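Local coordinates for glutamate racemase (Bacillus anthracis, PDB 2DWU), which belongs to the Asp/Glu/hydantoin racemase family of alpha/beta enzymes and carries two parallel beta sheets flanked by helices, at residues G39-C44 with F239-S244; I116-T121 with V143-C148; S8-L13 with P69-V74; A76-A81 with I97-P102. All blocks are in the same frame, centred on the assembly; numbering follows the deposited sequence. Where two conformers were deposited one is given.

Contact 1 of 4, residues G39-C44 with F239-S244; sequences GDNERC and FFTTGS. With K (potassium ion), chain G.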
loop_
_atom_site.group_PDB
_atom_site.type_symbol
_atom_site.label_atom_id
_atom_site.label_comp_id
_atom_site.label_asym_id
_atom_site.label_seq_id
_atom_site.Cartn_x
_atom_site.Cartn_y
_atom_site.Cartn_z
ATOM N N GLY B 39 -7.243 1.337 24.588
ATOM C CA GLY B 39 -8.232 2.336 24.180
ATOM C C GLY B 39 -8.553 3.169 25.403
ATOM O O GLY B 39 -8.891 2.613 26.467
ATOM N N ASP B 40 -8.446 4.494 25.282
ATOM C CA ASP B 40 -8.688 5.388 26.430
ATOM C C ASP B 40 -10.155 5.795 26.531
ATOM O O ASP B 40 -10.481 6.991 26.590
ATOM C CB ASP B 40 -7.797 6.623 26.280
ATOM C CG ASP B 40 -7.712 7.486 27.552
ATOM O OD1 ASP B 40 -8.118 7.014 28.631
ATOM O OD2 ASP B 40 -7.209 8.639 27.445
ATOM N N ASN B 41 -11.044 4.809 26.606
ATOM C CA ASN B 41 -12.463 5.113 26.636
ATOM C C ASN B 41 -12.912 6.102 27.707
ATOM O O ASN B 41 -13.865 6.863 27.494
ATOM C CB ASN B 41 -13.272 3.827 26.768
ATOM C CG ASN B 41 -13.083 2.920 25.585
ATOM O OD1 ASN B 41 -12.073 2.220 25.480
ATOM N ND2 ASN B 41 -14.042 2.941 24.670
ATOM N N GLU B 42 -12.249 6.091 28.851
ATOM C CA GLU B 42 -12.640 7.025 29.909
ATOM C C GLU B 42 -12.518 8.497 29.489
ATOM O O GLU B 42 -13.235 9.361 30.021
ATOM C CB GLU B 42 -11.801 6.772 31.160
ATOM C CG GLU B 42 -12.224 7.633 32.353
ATOM C CD GLU B 42 -11.709 7.083 33.678
ATOM O OE1 GLU B 42 -12.441 6.291 34.321
ATOM O OE2 GLU B 42 -10.569 7.430 34.065
ATOM N N ARG B 43 -11.645 8.796 28.527
ATOM C CA ARG B 43 -11.460 10.171 28.081
ATOM C C ARG B 43 -11.849 10.413 26.612
ATOM O O ARG B 43 -11.536 11.450 26.033
ATOM C CB ARG B 43 -10.028 10.616 28.349
ATOM C CG ARG B 43 -9.698 10.554 29.866
ATOM C CD ARG B 43 -8.318 11.119 30.206
ATOM N NE ARG B 43 -7.240 10.306 29.637
ATOM C CZ ARG B 43 -6.002 10.254 30.118
ATOM N NH1 ARG B 43 -5.663 10.960 31.190
ATOM N NH2 ARG B 43 -5.090 9.491 29.518
ATOM N N CYS B 44 -12.537 9.445 26.027
ATOM C CA CYS B 44 -13.031 9.538 24.648
ATOM C C CYS B 44 -14.271 10.444 24.757
ATOM O O CYS B 44 -15.037 10.319 25.724
ATOM C CB CYS B 44 -13.418 8.136 24.176
ATOM S SG CYS B 44 -13.877 7.997 22.436
ATOM N N PHE B 239 -6.375 -6.796 24.723
ATOM C CA PHE B 239 -6.988 -5.467 24.628
ATOM C C PHE B 239 -7.158 -4.890 26.029
ATOM O O PHE B 239 -7.485 -5.617 26.983
ATOM C CB PHE B 239 -8.341 -5.560 23.927
ATOM C CG PHE B 239 -8.239 -5.998 22.499
ATOM C CD1 PHE B 239 -8.249 -5.054 21.472
ATOM C CD2 PHE B 239 -8.099 -7.346 22.182
ATOM C CE1 PHE B 239 -8.122 -5.450 20.140
ATOM C CE2 PHE B 239 -7.968 -7.761 20.845
ATOM C CZ PHE B 239 -7.980 -6.796 19.819
ATOM N N PHE B 240 -6.910 -3.593 26.158
ATOM C CA PHE B 240 -7.012 -2.902 27.434
ATOM C C PHE B 240 -7.829 -1.627 27.262
ATOM O O PHE B 240 -7.765 -0.982 26.211
ATOM C CB PHE B 240 -5.611 -2.549 27.929
ATOM C CG PHE B 240 -4.739 -3.741 28.186
ATOM C CD1 PHE B 240 -4.824 -4.430 29.396
ATOM C CD2 PHE B 240 -3.846 -4.183 27.220
ATOM C CE1 PHE B 240 -4.025 -5.550 29.639
ATOM C CE2 PHE B 240 -3.042 -5.310 27.452
ATOM C CZ PHE B 240 -3.139 -5.990 28.673
ATOM N N THR B 241 -8.589 -1.261 28.289
ATOM C CA THR B 241 -9.407 -0.048 28.209
ATOM C C THR B 241 -9.405 0.685 29.534
ATOM O O THR B 241 -9.245 0.077 30.605
ATOM C CB THR B 241 -10.862 -0.371 27.846
ATOM O OG1 THR B 241 -11.620 0.849 27.799
ATOM C CG2 THR B 241 -11.495 -1.279 28.901
ATOM N N THR B 242 -9.556 2.003 29.465
ATOM C CA THR B 242 -9.597 2.793 30.686
ATOM C C THR B 242 -11.045 2.972 31.124
ATOM O O THR B 242 -11.307 3.489 32.214
ATOM C CB THR B 242 -8.990 4.184 30.508
ATOM O OG1 THR B 242 -9.626 4.836 29.398
ATOM C CG2 THR B 242 -7.464 4.102 30.306
ATOM N N GLY B 243 -11.987 2.563 30.281
ATOM C CA GLY B 243 -13.387 2.681 30.640
ATOM C C GLY B 243 -13.928 1.363 31.142
ATOM O O GLY B 243 -13.183 0.522 31.628
ATOM N N SER B 244 -15.233 1.197 31.024
ATOM C CA SER B 244 -15.912 -0.017 31.436
ATOM C C SER B 244 -15.460 -1.203 30.591
ATOM O O SER B 244 -15.521 -1.155 29.367
ATOM C CB SER B 244 -17.422 0.163 31.272
ATOM O OG SER B 244 -18.062 -1.095 31.291
HETATM K K K G . -9.322 3.776 34.354
HETATM O O HOH W 1 -8.658 6.672 35.710
HETATM O O HOH W 2 -7.397 5.815 33.443
#

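Contact 2 of 4, residues I116-T121 with V143-C148; sequences IGVIGT and VHSHAC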
loop_
_atom_site.group_PDB
_atom_site.type_symbol
_atom_site.label_atom_id
_atom_site.label_comp_id
_atom_site.label_asym_id
_atom_site.label_seq_id
_atom_site.Cartn_x
_atom_site.Cartn_y
_atom_site.Cartn_z
ATOM N N ILE B 116 -9.073 15.249 -3.955
ATOM C CA ILE B 116 -9.325 14.358 -2.832
ATOM C C ILE B 116 -10.092 14.982 -1.684
ATOM O O ILE B 116 -9.806 16.099 -1.285
ATOM C CB ILE B 116 -7.954 13.892 -2.330
ATOM C CG1 ILE B 116 -7.228 13.135 -3.462
ATOM C CG2 ILE B 116 -8.106 12.967 -1.116
ATOM C CD1 ILE B 116 -5.736 12.992 -3.233
ATOM N N GLY B 117 -11.106 14.278 -1.180
ATOM C CA GLY B 117 -11.811 14.794 -0.022
ATOM C C GLY B 117 -11.348 14.008 1.210
ATOM O O GLY B 117 -10.837 12.898 1.093
ATOM N N VAL B 118 -11.477 14.596 2.389
ATOM C CA VAL B 118 -11.180 13.845 3.615
ATOM C C VAL B 118 -12.067 14.385 4.713
ATOM O O VAL B 118 -12.272 15.596 4.830
ATOM C CB VAL B 118 -9.706 13.901 4.058
ATOM C CG1 VAL B 118 -9.268 15.345 4.312
ATOM C CG2 VAL B 118 -9.535 13.047 5.328
ATOM N N ILE B 119 -12.612 13.464 5.503
ATOM C CA ILE B 119 -13.518 13.790 6.602
ATOM C C ILE B 119 -12.953 13.229 7.895
ATOM O O ILE B 119 -12.239 12.214 7.890
ATOM C CB ILE B 119 -14.959 13.241 6.377
ATOM C CG1 ILE B 119 -14.943 11.741 6.037
ATOM C CG2 ILE B 119 -15.605 14.066 5.238
ATOM C CD1 ILE B 119 -16.334 11.108 6.060
ATOM N N GLY B 120 -13.250 13.895 9.004
ATOM C CA GLY B 120 -12.730 13.423 10.277
ATOM C C GLY B 120 -13.195 14.331 11.380
ATOM O O GLY B 120 -14.080 15.174 11.164
ATOM N N THR B 121 -12.621 14.167 12.567
ATOM C CA THR B 121 -13.020 14.998 13.709
ATOM C C THR B 121 -12.518 16.422 13.539
ATOM O O THR B 121 -11.685 16.710 12.691
ATOM C CB THR B 121 -12.381 14.510 15.031
ATOM O OG1 THR B 121 -10.947 14.632 14.919
ATOM C CG2 THR B 121 -12.772 13.072 15.348
ATOM N N VAL B 143 -7.199 19.398 -2.249
ATOM C CA VAL B 143 -7.692 18.665 -1.086
ATOM C C VAL B 143 -8.812 19.434 -0.415
ATOM O O VAL B 143 -8.667 20.623 -0.102
ATOM C CB VAL B 143 -6.547 18.434 -0.047
ATOM C CG1 VAL B 143 -7.020 17.498 1.112
ATOM C CG2 VAL B 143 -5.315 17.809 -0.744
ATOM N N HIS B 144 -9.934 18.753 -0.199
ATOM C CA HIS B 144 -11.080 19.367 0.473
ATOM C C HIS B 144 -11.229 18.644 1.796
ATOM O O HIS B 144 -11.545 17.455 1.794
ATOM C CB HIS B 144 -12.332 19.165 -0.362
ATOM C CG HIS B 144 -12.302 19.916 -1.661
ATOM N ND1 HIS B 144 -12.445 21.287 -1.723
ATOM C CD2 HIS B 144 -12.107 19.495 -2.935
ATOM C CE1 HIS B 144 -12.337 21.677 -2.987
ATOM N NE2 HIS B 144 -12.129 20.612 -3.741
ATOM N N SER B 145 -11.026 19.363 2.900
ATOM C CA SER B 145 -11.077 18.777 4.241
ATOM C C SER B 145 -12.286 19.291 5.014
ATOM O O SER B 145 -12.458 20.500 5.182
ATOM C CB SER B 145 -9.771 19.103 4.967
ATOM O OG SER B 145 -8.679 18.642 4.186
ATOM N N HIS B 146 -13.123 18.362 5.487
ATOM C CA HIS B 146 -14.364 18.705 6.193
ATOM C C HIS B 146 -14.612 17.940 7.497
ATOM O O HIS B 146 -14.690 16.705 7.500
ATOM C CB HIS B 146 -15.550 18.464 5.247
ATOM C CG HIS B 146 -16.891 18.677 5.879
ATOM N ND1 HIS B 146 -17.323 19.907 6.323
ATOM C CD2 HIS B 146 -17.897 17.809 6.146
ATOM C CE1 HIS B 146 -18.533 19.790 6.838
ATOM N NE2 HIS B 146 -18.904 18.526 6.746
ATOM N N ALA B 147 -14.774 18.672 8.596
ATOM C CA ALA B 147 -15.027 18.030 9.896
ATOM C C ALA B 147 -16.465 17.517 9.913
ATOM O O ALA B 147 -17.377 18.203 9.441
ATOM C CB ALA B 147 -14.829 19.025 11.016
ATOM N N CYS B 148 -16.668 16.322 10.481
ATOM C CA CYS B 148 -17.994 15.682 10.587
ATOM C C CYS B 148 -18.082 15.262 12.056
ATOM O O CYS B 148 -18.080 14.073 12.379
ATOM C CB CYS B 148 -18.058 14.449 9.680
ATOM S SG CYS B 148 -17.889 14.853 7.922
#

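Contact 3 of 4, residues S8-L13 with P69-V74; sequences SVIGVL and PLKALV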
loop_
_atom_site.group_PDB
_atom_site.type_symbol
_atom_site.label_atom_id
_atom_site.label_comp_id
_atom_site.label_asym_id
_atom_site.label_seq_id
_atom_site.Cartn_x
_atom_site.Cartn_y
_atom_site.Cartn_z
ATOM N N SER B 8 8.154 -10.110 20.290
ATOM C CA SER B 8 7.695 -8.725 20.341
ATOM C C SER B 8 6.301 -8.549 19.748
ATOM O O SER B 8 5.881 -9.300 18.876
ATOM C CB SER B 8 8.693 -7.804 19.637
ATOM O OG SER B 8 8.904 -8.193 18.298
ATOM N N VAL B 9 5.594 -7.541 20.243
ATOM C CA VAL B 9 4.236 -7.251 19.819
ATOM C C VAL B 9 4.071 -5.901 19.145
ATOM O O VAL B 9 4.952 -5.064 19.183
ATOM C CB VAL B 9 3.290 -7.270 21.036
ATOM C CG1 VAL B 9 3.457 -8.595 21.796
ATOM C CG2 VAL B 9 3.608 -6.096 21.961
ATOM N N ILE B 10 2.926 -5.740 18.500
ATOM C CA ILE B 10 2.591 -4.468 17.868
ATOM C C ILE B 10 1.729 -3.720 18.892
ATOM O O ILE B 10 0.646 -4.193 19.244
ATOM C CB ILE B 10 1.713 -4.669 16.603
ATOM C CG1 ILE B 10 2.404 -5.602 15.593
ATOM C CG2 ILE B 10 1.376 -3.326 16.006
ATOM C CD1 ILE B 10 3.706 -5.097 15.097
ATOM N N GLY B 11 2.196 -2.564 19.361
ATOM C CA GLY B 11 1.380 -1.784 20.289
ATOM C C GLY B 11 0.391 -0.980 19.454
ATOM O O GLY B 11 0.771 -0.475 18.402
ATOM N N VAL B 12 -0.867 -0.907 19.884
ATOM C CA VAL B 12 -1.885 -0.122 19.151
ATOM C C VAL B 12 -2.587 0.768 20.171
ATOM O O VAL B 12 -3.056 0.275 21.206
ATOM C CB VAL B 12 -2.942 -1.044 18.466
ATOM C CG1 VAL B 12 -3.956 -0.189 17.681
ATOM C CG2 VAL B 12 -2.259 -2.035 17.515
ATOM N N LEU B 13 -2.639 2.077 19.917
ATOM C CA LEU B 13 -3.339 2.954 20.854
ATOM C C LEU B 13 -4.439 3.733 20.131
ATOM O O LEU B 13 -4.348 4.031 18.928
ATOM C CB LEU B 13 -2.359 3.888 21.594
ATOM C CG LEU B 13 -1.527 4.907 20.814
ATOM C CD1 LEU B 13 -2.396 6.144 20.419
ATOM C CD2 LEU B 13 -0.364 5.383 21.715
ATOM N N PRO B 69 6.946 -5.869 25.262
ATOM C CA PRO B 69 8.051 -5.801 24.302
ATOM C C PRO B 69 7.560 -5.314 22.935
ATOM O O PRO B 69 7.205 -6.123 22.091
ATOM C CB PRO B 69 8.556 -7.242 24.244
ATOM C CG PRO B 69 7.311 -8.050 24.477
ATOM C CD PRO B 69 6.521 -7.258 25.515
ATOM N N LEU B 70 7.555 -4.000 22.716
ATOM C CA LEU B 70 7.072 -3.460 21.442
ATOM C C LEU B 70 8.064 -3.506 20.297
ATOM O O LEU B 70 9.225 -3.104 20.453
ATOM C CB LEU B 70 6.659 -1.984 21.600
ATOM C CG LEU B 70 5.718 -1.642 22.754
ATOM C CD1 LEU B 70 5.421 -0.132 22.782
ATOM C CD2 LEU B 70 4.442 -2.445 22.597
ATOM N N LYS B 71 7.612 -3.964 19.137
ATOM C CA LYS B 71 8.475 -3.952 17.963
ATOM C C LYS B 71 8.080 -2.743 17.114
ATOM O O LYS B 71 8.862 -2.257 16.305
ATOM C CB LYS B 71 8.361 -5.250 17.132
ATOM C CG LYS B 71 7.071 -5.446 16.349
ATOM C CD LYS B 71 7.200 -6.511 15.203
ATOM C CE LYS B 71 7.395 -7.928 15.709
ATOM N NZ LYS B 71 7.259 -8.939 14.614
ATOM N N ALA B 72 6.859 -2.247 17.327
ATOM C CA ALA B 72 6.344 -1.096 16.582
ATOM C C ALA B 72 5.110 -0.563 17.300
ATOM O O ALA B 72 4.492 -1.278 18.077
ATOM C CB ALA B 72 5.968 -1.518 15.144
ATOM N N LEU B 73 4.755 0.695 17.023
ATOM C CA LEU B 73 3.597 1.335 17.623
ATOM C C LEU B 73 2.693 1.857 16.508
ATOM O O LEU B 73 3.164 2.511 15.577
ATOM C CB LEU B 73 4.041 2.525 18.501
ATOM C CG LEU B 73 2.874 3.381 19.033
ATOM C CD1 LEU B 73 1.966 2.539 19.954
ATOM C CD2 LEU B 73 3.457 4.574 19.774
ATOM N N VAL B 74 1.401 1.553 16.608
ATOM C CA VAL B 74 0.418 2.076 15.641
ATOM C C VAL B 74 -0.509 3.033 16.401
ATOM O O VAL B 74 -1.099 2.676 17.438
ATOM C CB VAL B 74 -0.438 0.954 15.030
ATOM C CG1 VAL B 74 -1.558 1.560 14.143
ATOM C CG2 VAL B 74 0.453 0.034 14.183
#

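Contact 4 of 4, residues A76-A81 with I97-P102; sequences ACNTAA and IGVIHP. With DGL (D-glutamic acid), chain H.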
loop_
_atom_site.group_PDB
_atom_site.type_symbol
_atom_site.label_atom_id
_atom_site.label_comp_id
_atom_site.label_asym_id
_atom_site.label_seq_id
_atom_site.Cartn_x
_atom_site.Cartn_y
_atom_site.Cartn_z
ATOM N N ALA B 76 -3.666 4.310 16.103
ATOM C CA ALA B 76 -4.867 3.977 15.359
ATOM C C ALA B 76 -5.885 5.110 15.248
ATOM O O ALA B 76 -6.749 5.107 14.347
ATOM C CB ALA B 76 -5.524 2.745 16.008
ATOM N N CYS B 77 -5.798 6.051 16.174
ATOM C CA CYS B 77 -6.720 7.188 16.241
ATOM C C CYS B 77 -6.238 8.325 15.339
ATOM O O CYS B 77 -5.121 8.790 15.505
ATOM C CB CYS B 77 -6.771 7.665 17.696
ATOM S SG CYS B 77 -7.817 9.090 17.993
ATOM N N ASN B 78 -7.083 8.757 14.394
ATOM C CA ASN B 78 -6.688 9.837 13.495
ATOM C C ASN B 78 -6.483 11.140 14.264
ATOM O O ASN B 78 -5.586 11.913 13.922
ATOM C CB ASN B 78 -7.749 10.037 12.387
ATOM C CG ASN B 78 -7.909 8.797 11.507
ATOM O OD1 ASN B 78 -7.457 8.752 10.318
ATOM N ND2 ASN B 78 -8.561 7.802 12.038
ATOM N N THR B 79 -7.313 11.391 15.286
ATOM C CA THR B 79 -7.194 12.612 16.101
ATOM C C THR B 79 -5.870 12.620 16.870
ATOM O O THR B 79 -5.153 13.632 16.918
ATOM C CB THR B 79 -8.369 12.704 17.108
ATOM O OG1 THR B 79 -9.605 12.690 16.376
ATOM C CG2 THR B 79 -8.278 13.984 17.938
ATOM N N ALA B 80 -5.545 11.459 17.438
ATOM C CA ALA B 80 -4.317 11.302 18.197
ATOM C C ALA B 80 -3.120 11.424 17.257
ATOM O O ALA B 80 -2.109 12.069 17.598
ATOM C CB ALA B 80 -4.327 9.924 18.906
ATOM N N ALA B 81 -3.224 10.843 16.058
ATOM C CA ALA B 81 -2.112 10.936 15.122
ATOM C C ALA B 81 -1.870 12.380 14.693
ATOM O O ALA B 81 -0.723 12.833 14.610
ATOM C CB ALA B 81 -2.339 10.057 13.900
ATOM N N ILE B 97 3.758 4.062 13.358
ATOM C CA ILE B 97 2.931 4.196 12.154
ATOM C C ILE B 97 1.599 4.831 12.546
ATOM O O ILE B 97 0.879 4.304 13.407
ATOM C CB ILE B 97 2.636 2.800 11.519
ATOM C CG1 ILE B 97 3.896 2.201 10.852
ATOM C CG2 ILE B 97 1.600 2.942 10.418
ATOM C CD1 ILE B 97 5.003 1.766 11.797
ATOM N N GLY B 98 1.276 5.959 11.924
ATOM C CA GLY B 98 0.025 6.651 12.187
ATOM C C GLY B 98 -0.962 6.275 11.094
ATOM O O GLY B 98 -0.583 5.708 10.053
ATOM N N VAL B 99 -2.218 6.633 11.299
ATOM C CA VAL B 99 -3.262 6.274 10.333
ATOM C C VAL B 99 -3.501 7.308 9.238
ATOM O O VAL B 99 -4.219 7.026 8.272
ATOM C CB VAL B 99 -4.624 5.990 11.034
ATOM C CG1 VAL B 99 -4.576 4.628 11.710
ATOM C CG2 VAL B 99 -4.956 7.053 12.088
ATOM N N ILE B 100 -2.887 8.475 9.372
ATOM C CA ILE B 100 -3.091 9.555 8.390
ATOM C C ILE B 100 -2.285 9.392 7.098
ATOM O O ILE B 100 -2.876 9.379 6.016
ATOM C CB ILE B 100 -2.801 10.928 9.050
ATOM C CG1 ILE B 100 -3.832 11.164 10.162
ATOM C CG2 ILE B 100 -2.807 12.081 7.992
ATOM C CD1 ILE B 100 -3.657 12.466 10.909
ATOM N N HIS B 101 -0.968 9.220 7.205
ATOM C CA HIS B 101 -0.141 9.091 6.018
ATOM C C HIS B 101 -0.491 7.901 5.130
ATOM O O HIS B 101 -0.469 8.020 3.899
ATOM C CB HIS B 101 1.342 9.098 6.410
ATOM C CG HIS B 101 1.802 10.427 6.929
ATOM N ND1 HIS B 101 1.527 10.861 8.208
ATOM C CD2 HIS B 101 2.472 11.438 6.323
ATOM C CE1 HIS B 101 2.009 12.086 8.370
ATOM N NE2 HIS B 101 2.589 12.459 7.241
ATOM N N PRO B 102 -0.825 6.740 5.716
ATOM C CA PRO B 102 -1.178 5.609 4.854
ATOM C C PRO B 102 -2.420 5.927 4.027
ATOM O O PRO B 102 -2.504 5.531 2.858
ATOM C CB PRO B 102 -1.435 4.457 5.850
ATOM C CG PRO B 102 -0.488 4.776 6.948
ATOM C CD PRO B 102 -0.662 6.313 7.116
HETATM N N DGL H . -10.720 7.598 17.292
HETATM C CA DGL H . -11.095 8.997 16.913
HETATM C C DGL H . -10.519 9.338 15.583
HETATM O O DGL H . -10.420 10.495 15.193
HETATM C CB DGL H . -12.632 9.140 16.871
HETATM C CG DGL H . -13.130 9.261 18.332
HETATM C CD DGL H . -12.644 10.428 19.089
HETATM O OE1 DGL H . -13.009 11.585 18.873
HETATM O OE2 DGL H . -11.762 10.172 20.027
HETATM O OXT DGL H . -10.108 8.346 14.842
#

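Contact 1 of 4, residues G39-C44 with F239-S244
The side chain of Thr-242 crosses that of Asp-40 at the C-terminal ends of strands 35-39 and 238-241, neighbours in the six-stranded parallel alpha/beta sheet. With OG1 between its own backbone N and carbonyl carbon (chi1 54°), Thr-242 works in two directions. Thr-242 OG1 donates to Asp-40 OD1 (2.8 Å), which uses its anti lone pair, and accepts from the backbone N of Glu-42 (3.0 Å, N-H...O angle 158°), so the hydroxyl pins both the carboxylate and the 3-10 turn at 41-42. The other carboxylate oxygen, Asp-40 OD2, is held side-on by Arg-43: NE reaches its syn lone pair at 2.8 Å, while NH2 comes from above the carboxylate plane. Tyr-46 OH also bonds OD2, and Arg-43 goes on to Glu-60. The strands pair through Gly-39 N to Phe-240 O (2.9 Å) and Thr-242 N to Gly-39 O. Thr-241 OG1 accepts from Gly-243 N at 3.0 Å, an ST turn before helix 245-256. The potassium ion is bound by Val-265, Asp-266 and waters, and Thr-242 contributes its carbonyl O at 2.9 Å; one of those waters donates to Glu-42 OE2 at 2.6 Å.

Contact 2 of 4, residues I116-T121 with V143-C148
The ring of His-144 has the carbonyl O of Ile-116 set obliquely to it; more tentatively, in one of two modelled conformers, the imidazole of His-146 turns an edge, close to its plane, toward CG2 of Ile-119. Both rings stand on the sheet side covered by helix 162-177, where His-144 meets Leu-176 and His-146 meets Pro-175. Ile-119 places CG2 beside its backbone N (chi1 52° for CG1), which brings that methyl against Cys-148 SG at 3.6 Å. On the other side, in one of the two conformers modelled for Val-118, CG1 comes near Ser-145 OG, a contact that is therefore doubtful; helices 122-127 and 129-137 cover this layer. Strands 115-120 and 142-147 are the two ends of a beta-alpha-beta crossover and run parallel, 16° apart. Their ladder runs from His-144 N to Ile-116 O (2.9 Å), through both backbone polar atoms of Val-118, to Cys-148 N on Gly-120 O; the rung from Gly-120 N to His-146 O is weak. Past the last rung Thr-121 caps the next helix through Thr-124 N and also bonds Thr-79 OG1. The backbone ladder thus carries most of the polar contact, and it sets Thr-121 beside the bound D-glutamic acid.

Contact 3 of 4, residues S8-L13 with P69-V74
Val-74 N donates to Gly-11 O at 2.8 Å (N-H...O angle 163°), one rung of the ladder between strands 9-14 and 70-75. The first rung is Val-9 N to Pro-69 O (2.8 Å), and Lys-71 N returns a bond to Val-9 O (2.9 Å). Further on, Gly-11 N reaches Ala-72 O, and Leu-13 N reaches Val-74 O. Between the pairs Val-9 with Leu-70 and Gly-11 with Leu-73 the second strand spends one residue more than the first, and the chain turns a corner at Lys-71. With CG between the backbone N and the carbonyl carbon (chi1 72°), Lys-71 crosses Ile-10 and sets CG 3.6 Å from Ile-10 CD1. The lysine NZ then leaves the contact for Glu-33 and the carbonyl of Ile-228.

Apolar branches pack on both sides of the ladder. On one, Leu-70 CD2 lies 3.8 Å from Val-9 CG2 and also rests against Gly-11 CA; Leu-73 CD1 comes to 3.6 Å from Gly-11 O and meets Leu-13 CD2 at 4.1 Å. Helix 51-65 closes over Leu-13, Leu-70 and Leu-73. On the other, Ile-10 CG2 meets Val-74 CG2 at 3.9 Å, and helix 211-226 covers Ile-10, Lys-71 and Val-74. The backbone of Gly-11 thus gives and takes a bond in the ladder while leaving room for the leucine branches above it. Strand 9-14 also pairs with strand 35-39, and the arrangement is that of inner strands in a parallel alpha/beta sheet with helices on both faces.

Contact 4 of 4, residues A76-A81 with I97-P102
Val-99 sets CG2 above the amide of Asn-78, 3.5 Å from CG and 3.7 Å from ND2, with the two side chains crossing at about a right angle. Val-99 CG1 lies 3.5 Å from the carbonyl O of Ala-76. Beside it Ile-100 pushes CD1 against Asn-78 O (3.6 Å) and Ala-81 CB, so the first turn of helix 78-91 rests on the turn joining strand 96-98 to helix 100-110. This joins the middle and far end of the beta-alpha-beta unit 70-75, 78-91, 96-98. With CG beside its backbone N (chi1 -62°), the Asn-78 side chain can act with its own backbone: N and ND2 both donate to OXT of the bound D-glutamic acid, ND2 at 3.2 Å with an N-H...O angle of 165°. Ser-211 OG bonds the amide OD1 and helps fix the amide's rotation. Thr-79 takes the ligand's other carboxylate oxygen, O, through OG1 (2.6 Å) and its backbone N. Cys-77 SG caps the helix by accepting from Ala-80 N at 3.3 Å. Apolar support thus backs an amide whose ND2 donates to the ligand, and the helix N terminus would probably favour the carboxylate it grips.

How the contacts relate
From the N terminus, strand 9-14 is paired with 69-74 in contact 3, closing a loop that contains strand 35-39 and helix 51-65. Residues 39-44 lie within that loop but wait for 239-244, so contacts 1 and 3 cross. Contacts 4 and 2, each a short closure, follow in series and are nested inside the long loop of contact 1. Contacts 1, 3 and 4 all reach the six-stranded sheet, contacts 3 and 4 touching through Leu-13 with Ala-76 and Leu-73 with Ile-97. Contact 2 belongs to the four-stranded sheet, its centre about 14 Å from that of contact 4, which it touches through Thr-121 and Thr-79, at the start of helix 78-91 beside the ligand.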